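Local structure of uncharacterized ACR, COG1565 superfamily (Burkholderia thailandensis, 4F3N) at residues T148-A160 with T185-V197. The protein is uncharacterised but has a methyltransferase fold, binds S-adenosyl-L-homocysteine, and may methylate protein arginines symmetrically. Sequence-based numbering, arbitrary orientation. Where two conformers were deposited one is given.
Sequences TGKLAAGLLTALA and TLGAQAPGLAARV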
ATOM      1  N   THR A 148      -3.528  12.284  -1.196  1.00 13.43           N
ATOM      2  CA  THR A 148      -4.043  13.649  -1.218  1.00 14.43           C
ATOM      3  C   THR A 148      -5.561  13.717  -1.554  1.00 13.84           C
ATOM      4  O   THR A 148      -6.101  14.793  -1.782  1.00 13.84           O
ATOM      5  CB  THR A 148      -3.290  14.532  -2.193  1.00 16.27           C
ATOM      6  OG1 THR A 148      -3.459  14.028  -3.517  1.00 16.89           O
ATOM      7  CG2 THR A 148      -1.784  14.621  -1.810  1.00 19.09           C
ATOM      8  N   GLY A 149      -6.224  12.555  -1.530  1.00 12.93           N
ATOM      9  CA  GLY A 149      -7.650  12.513  -1.707  1.00 12.09           C
ATOM     10  C   GLY A 149      -8.144  12.393  -3.141  1.00 12.23           C
ATOM     11  O   GLY A 149      -9.334  12.494  -3.378  1.00 10.89           O
ATOM     12  N   LYS A 150      -7.250  12.179  -4.080  1.00 12.01           N
ATOM     13  CA  LYS A 150      -7.664  12.042  -5.502  1.00 13.12           C
ATOM     14  C   LYS A 150      -8.547  10.828  -5.762  1.00 11.51           C
ATOM     15  O   LYS A 150      -9.555  10.904  -6.497  1.00 10.98           O
ATOM     16  CB  LYS A 150      -6.451  12.003  -6.420  1.00 15.89           C
ATOM     17  CG  LYS A 150      -5.709  13.298  -6.514  1.00 18.99           C
ATOM     18  CD  LYS A 150      -4.626  13.174  -7.577  1.00 21.98           C
ATOM     19  CE  LYS A 150      -3.577  14.268  -7.474  1.00 26.45           C
ATOM     20  NZ  LYS A 150      -4.200  15.608  -7.630  1.00 26.73           N
ATOM     21  N   LEU A 151      -8.220   9.699  -5.152  1.00 10.51           N
ATOM     22  CA  LEU A 151      -9.061   8.509  -5.321  1.00 10.06           C
ATOM     23  C   LEU A 151     -10.427   8.691  -4.684  1.00  9.53           C
ATOM     24  O   LEU A 151     -11.433   8.301  -5.258  1.00  9.38           O
ATOM     25  CB  LEU A 151      -8.382   7.266  -4.744  1.00 10.02           C
ATOM     26  CG  LEU A 151      -9.175   5.953  -4.869  1.00  9.98           C
ATOM     27  CD1 LEU A 151      -9.402   5.609  -6.312  1.00 10.02           C
ATOM     28  CD2 LEU A 151      -8.390   4.771  -4.266  1.00 10.57           C
ATOM     29  N   ALA A 152     -10.466   9.304  -3.491  1.00  8.85           N
ATOM     30  CA  ALA A 152     -11.732   9.532  -2.805  1.00  8.69           C
ATOM     31  C   ALA A 152     -12.624  10.412  -3.679  1.00  8.57           C
ATOM     32  O   ALA A 152     -13.808  10.103  -3.862  1.00  8.49           O
ATOM     33  CB  ALA A 152     -11.505  10.201  -1.415  1.00  8.44           C
ATOM     34  N   ALA A 153     -12.081  11.513  -4.203  1.00  8.87           N
ATOM     35  CA  ALA A 153     -12.890  12.413  -5.029  1.00  8.96           C
ATOM     36  C   ALA A 153     -13.421  11.673  -6.258  1.00  9.17           C
ATOM     37  O   ALA A 153     -14.620  11.781  -6.604  1.00  9.71           O
ATOM     38  CB  ALA A 153     -12.097  13.643  -5.426  1.00  9.65           C
ATOM     39  N   GLY A 154     -12.556  10.852  -6.876  1.00  9.01           N
ATOM     40  CA  GLY A 154     -12.921  10.091  -8.060  1.00  9.43           C
ATOM     41  C   GLY A 154     -13.951   9.029  -7.766  1.00  9.44           C
ATOM     42  O   GLY A 154     -14.874   8.814  -8.571  1.00 10.45           O
ATOM     43  N   LEU A 155     -13.792   8.329  -6.647  1.00  9.44           N
ATOM     44  CA  LEU A 155     -14.664   7.190  -6.329  1.00  9.97           C
ATOM     45  C   LEU A 155     -16.047   7.720  -5.888  1.00 10.25           C
ATOM     46  O   LEU A 155     -17.106   7.208  -6.280  1.00  9.56           O
ATOM     47  CB  LEU A 155     -14.010   6.339  -5.248  1.00 10.73           C
ATOM     48  CG  LEU A 155     -14.490   4.931  -4.995  1.00 12.10           C
ATOM     49  CD1 LEU A 155     -14.599   4.083  -6.273  1.00 11.64           C
ATOM     50  CD2 LEU A 155     -13.480   4.245  -4.027  1.00 11.62           C
ATOM     51  N   LEU A 156     -16.023   8.791  -5.125  1.00 10.38           N
ATOM     52  CA  LEU A 156     -17.269   9.424  -4.694  1.00 12.11           C
ATOM     53  C   LEU A 156     -18.084   9.872  -5.909  1.00 11.75           C
ATOM     54  O   LEU A 156     -19.300   9.605  -6.032  1.00 11.43           O
ATOM     55  CB  LEU A 156     -16.964  10.654  -3.824  1.00 13.49           C
ATOM     56  CG  LEU A 156     -16.980  10.481  -2.341  1.00 15.24           C
ATOM     57  CD1 LEU A 156     -16.583  11.789  -1.678  1.00 16.47           C
ATOM     58  CD2 LEU A 156     -18.405  10.071  -1.897  1.00 14.81           C
ATOM     59  N   THR A 157     -17.414  10.594  -6.802  1.00 11.31           N
ATOM     60  CA  THR A 157     -18.056  11.110  -7.993  1.00 12.19           C
ATOM     61  C   THR A 157     -18.576   9.993  -8.913  1.00 10.80           C
ATOM     62  O   THR A 157     -19.747   9.991  -9.404  1.00 10.00           O
ATOM     63  CB  THR A 157     -17.080  12.040  -8.755  1.00 13.00           C
ATOM     64  OG1 THR A 157     -16.803  13.170  -7.921  1.00 16.53           O
ATOM     65  CG2 THR A 157     -17.717  12.592 -10.020  1.00 15.56           C
ATOM     66  N   ALA A 158     -17.754   8.982  -9.081  1.00  9.73           N
ATOM     67  CA  ALA A 158     -18.115   7.901  -9.989  1.00  9.33           C
ATOM     68  C   ALA A 158     -19.256   7.075  -9.418  1.00  9.01           C
ATOM     69  O   ALA A 158     -20.167   6.672 -10.179  1.00  9.04           O
ATOM     70  CB  ALA A 158     -16.910   7.025 -10.321  1.00  9.22           C
ATOM     71  N   LEU A 159     -19.205   6.758  -8.127  1.00  8.54           N
ATOM     72  CA  LEU A 159     -20.303   6.028  -7.524  1.00  8.44           C
ATOM     73  C   LEU A 159     -21.640   6.790  -7.649  1.00  9.05           C
ATOM     74  O   LEU A 159     -22.673   6.217  -8.012  1.00  9.37           O
ATOM     75  CB  LEU A 159     -20.038   5.686  -6.067  1.00  8.26           C
ATOM     76  CG  LEU A 159     -19.038   4.559  -5.798  1.00  8.01           C
ATOM     77  CD1 LEU A 159     -18.550   4.651  -4.323  1.00  8.04           C
ATOM     78  CD2 LEU A 159     -19.595   3.177  -6.171  1.00  8.01           C
ATOM     79  N   ALA A 160     -21.597   8.068  -7.323  1.00  9.18           N
ATOM     80  CA  ALA A 160     -22.812   8.916  -7.432  1.00  9.54           C
ATOM     81  C   ALA A 160     -23.331   8.936  -8.850  1.00  9.84           C
ATOM     82  O   ALA A 160     -24.555   8.857  -9.083  1.00 10.10           O
ATOM     83  CB  ALA A 160     -22.510  10.318  -6.956  1.00  9.21           C
ATOM     84  N   THR A 185      -8.672  18.928  -1.847  1.00 16.76           N
ATOM     85  CA  THR A 185      -8.864  18.168  -3.091  1.00 15.83           C
ATOM     86  C   THR A 185     -10.354  17.851  -3.280  1.00 15.03           C
ATOM     87  O   THR A 185     -10.919  18.065  -4.344  1.00 15.85           O
ATOM     88  CB  THR A 185      -8.054  16.854  -3.070  1.00 15.12           C
ATOM     89  OG1 THR A 185      -6.654  17.140  -2.994  1.00 14.80           O
ATOM     90  CG2 THR A 185      -8.320  15.987  -4.299  1.00 14.96           C
ATOM     91  N   LEU A 186     -10.986  17.355  -2.233  1.00 14.88           N
ATOM     92  CA  LEU A 186     -12.421  17.038  -2.298  1.00 15.20           C
ATOM     93  C   LEU A 186     -13.287  18.273  -2.560  1.00 16.31           C
ATOM     94  O   LEU A 186     -14.289  18.204  -3.268  1.00 16.17           O
ATOM     95  CB  LEU A 186     -12.864  16.335  -1.003  1.00 14.24           C
ATOM     96  CG  LEU A 186     -12.421  14.887  -0.919  1.00 14.17           C
ATOM     97  CD1 LEU A 186     -12.331  14.421   0.534  1.00 13.88           C
ATOM     98  CD2 LEU A 186     -13.347  13.953  -1.688  1.00 13.52           C
ATOM     99  N   GLY A 187     -12.952  19.386  -1.931  1.00 18.54           N
ATOM    100  CA  GLY A 187     -13.720  20.611  -2.143  1.00 20.73           C
ATOM    101  C   GLY A 187     -13.638  21.081  -3.582  1.00 22.85           C
ATOM    102  O   GLY A 187     -14.628  21.553  -4.142  1.00 24.96           O
ATOM    103  N   ALA A 188     -12.454  20.927  -4.173  1.00 24.02           N
ATOM    104  CA  ALA A 188     -12.156  21.350  -5.538  1.00 25.41           C
ATOM    105  C   ALA A 188     -12.718  20.397  -6.596  1.00 26.72           C
ATOM    106  O   ALA A 188     -13.247  20.841  -7.617  1.00 27.64           O
ATOM    107  CB  ALA A 188     -10.648  21.466  -5.709  1.00 25.18           C
ATOM    108  N   GLN A 189     -12.610  19.099  -6.349  1.00 25.40           N
ATOM    109  CA  GLN A 189     -12.889  18.076  -7.358  1.00 25.11           C
ATOM    110  C   GLN A 189     -14.212  17.327  -7.198  1.00 24.87           C
ATOM    111  O   GLN A 189     -14.666  16.693  -8.144  1.00 25.78           O
ATOM    112  CB  GLN A 189     -11.728  17.078  -7.383  1.00 25.47           C
ATOM    113  CG  GLN A 189     -10.437  17.708  -7.870  1.00 28.00           C
ATOM    114  CD  GLN A 189      -9.278  16.717  -7.997  1.00 31.05           C
ATOM    115  OE1 GLN A 189      -9.477  15.515  -8.269  1.00 33.06           O
ATOM    116  NE2 GLN A 189      -8.053  17.221  -7.809  1.00 31.85           N
ATOM    117  N   ALA A 190     -14.830  17.405  -6.017  1.00 22.88           N
ATOM    118  CA  ALA A 190     -16.092  16.720  -5.732  1.00 22.36           C
ATOM    119  C   ALA A 190     -16.982  17.637  -4.880  1.00 22.61           C
ATOM    120  O   ALA A 190     -17.484  17.221  -3.814  1.00 19.84           O
ATOM    121  CB  ALA A 190     -15.825  15.429  -4.977  1.00 21.59           C
ATOM    122  N   PRO A 191     -17.135  18.906  -5.298  1.00 25.01           N
ATOM    123  CA  PRO A 191     -17.957  19.790  -4.459  1.00 26.60           C
ATOM    124  C   PRO A 191     -19.353  19.208  -4.315  1.00 26.37           C
ATOM    125  O   PRO A 191     -19.866  18.596  -5.229  1.00 29.38           O
ATOM    126  CB  PRO A 191     -17.979  21.121  -5.221  1.00 27.67           C
ATOM    127  CG  PRO A 191     -17.471  20.840  -6.582  1.00 28.20           C
ATOM    128  CD  PRO A 191     -16.728  19.531  -6.572  1.00 26.75           C
ATOM    129  N   GLY A 192     -19.937  19.330  -3.139  0.70 27.83           N
ATOM    130  CA  GLY A 192     -21.306  18.849  -2.949  0.70 27.28           C
ATOM    131  C   GLY A 192     -21.482  17.348  -2.782  0.70 25.66           C
ATOM    132  O   GLY A 192     -22.594  16.895  -2.575  0.70 26.62           O
ATOM    133  N   LEU A 193     -20.419  16.575  -2.988  1.00 22.65           N
ATOM    134  CA  LEU A 193     -20.264  15.219  -2.397  1.00 21.03           C
ATOM    135  C   LEU A 193     -19.265  15.275  -1.222  1.00 19.22           C
ATOM    136  O   LEU A 193     -19.262  14.414  -0.320  1.00 19.47           O
ATOM    137  CB  LEU A 193     -19.776  14.237  -3.456  1.00 20.88           C
ATOM    138  CG  LEU A 193     -20.840  13.833  -4.474  1.00 20.98           C
ATOM    139  CD1 LEU A 193     -20.167  13.329  -5.750  1.00 20.92           C
ATOM    140  CD2 LEU A 193     -21.752  12.770  -3.843  1.00 22.54           C
ATOM    141  N   ALA A 194     -18.442  16.304  -1.214  1.00 18.04           N
ATOM    142  CA  ALA A 194     -17.464  16.516  -0.164  1.00 18.00           C
ATOM    143  C   ALA A 194     -18.073  16.468   1.237  1.00 17.99           C
ATOM    144  O   ALA A 194     -17.428  16.056   2.188  1.00 17.60           O
ATOM    145  CB  ALA A 194     -16.745  17.850  -0.394  1.00 19.04           C
ATOM    146  N   ALA A 195     -19.326  16.894   1.359  1.00 18.11           N
ATOM    147  CA  ALA A 195     -19.996  16.958   2.665  1.00 18.38           C
ATOM    148  C   ALA A 195     -20.274  15.580   3.263  1.00 18.13           C
ATOM    149  O   ALA A 195     -20.610  15.499   4.431  1.00 19.78           O
ATOM    150  CB  ALA A 195     -21.287  17.745   2.537  1.00 18.94           C
ATOM    151  N   ARG A 196     -20.194  14.525   2.445  1.00 16.98           N
ATOM    152  CA  ARG A 196     -20.367  13.147   2.900  1.00 16.96           C
ATOM    153  C   ARG A 196     -19.093  12.540   3.483  1.00 13.99           C
ATOM    154  O   ARG A 196     -19.135  11.425   3.972  1.00 13.54           O
ATOM    155  CB  ARG A 196     -20.870  12.269   1.737  1.00 18.24           C
ATOM    156  CG  ARG A 196     -22.280  12.624   1.342  1.00 21.24           C
ATOM    157  CD  ARG A 196     -22.697  11.922   0.115  1.00 21.86           C
ATOM    158  NE  ARG A 196     -23.947  12.473  -0.374  1.00 23.98           N
ATOM    159  CZ  ARG A 196     -25.141  11.910  -0.226  1.00 24.50           C
ATOM    160  NH1 ARG A 196     -25.285  10.772   0.425  1.00 23.16           N
ATOM    161  NH2 ARG A 196     -26.214  12.513  -0.734  1.00 25.41           N
ATOM    162  N   VAL A 197     -17.969  13.248   3.386  1.00 12.63           N
ATOM    163  CA  VAL A 197     -16.676  12.718   3.822  1.00 11.93           C
ATOM    164  C   VAL A 197     -16.454  13.006   5.302  1.00 12.29           C
ATOM    165  O   VAL A 197     -16.743  14.123   5.782  1.00 12.45           O
ATOM    166  CB  VAL A 197     -15.523  13.284   2.969  1.00 11.94           C
ATOM    167  CG1 VAL A 197     -14.192  12.738   3.434  1.00 11.09           C
ATOM    168  CG2 VAL A 197     -15.756  12.980   1.477  1.00 11.43           C
TER
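In the Rossmann-like methyltransferase fold, helix 150-161 follows strand 140-144 through a glycine-rich turn and packs here on the end of helix 179-189 and the chain leading into edge strand 197-200. The two short helical segments run at 40° to each other, with axes 9.1 Å apart. At the turn, Thr-185 OG1 donates a hydrogen bond to Thr-148 O at 2.7 Å. The angle at the carbonyl is 160°, and the donor lies a little off the carbonyl plane. OG1 lies anti to its own carbonyl carbon (chi1 -63°). Arg-181 O, one turn back, is also a hydrogen-bond partner of OG1, so the single proton is shared between the two carbonyls or serves one at a time. Thr-185 CG2 rests beside Gly-149 O.

Gly-149 is the N-cap of helix 150-161. Its positive phi suits glycine, and its bare backbone lies close against Thr-185. Leu-186 lays CD2 on the backbone of Ala-153, 3.7 Å from its CA, and also meets Leu-156 CD1. The CB of Ala-153 fits between Leu-186, Gln-189 and Ala-190. Further along, Leu-156 CD1 presses on Val-197 CG2 at 3.5 Å, a tight carbon contact. Leu-193 crosses Thr-157 at about a right angle, its CD1 3.8 Å from Thr-157 CA and 4.0 Å from Ala-160 CB. Thr-157 OG1 is turned back onto Ala-153 O (2.9 Å), which also accepts from Thr-157 N on the opposite face of its plane.

Tyr-169 of strand 168-172 touches Ala-152 and Leu-156. Lys-150 is about 8 Å, side chain to side chain, from Asn-214, an S-adenosyl-L-homocysteine-binding residue. The chemistry is thus one hydroxyl bond at the glycine-rich turn and apolar packing beyond it, consistent with tying that turn to the neighbouring helix.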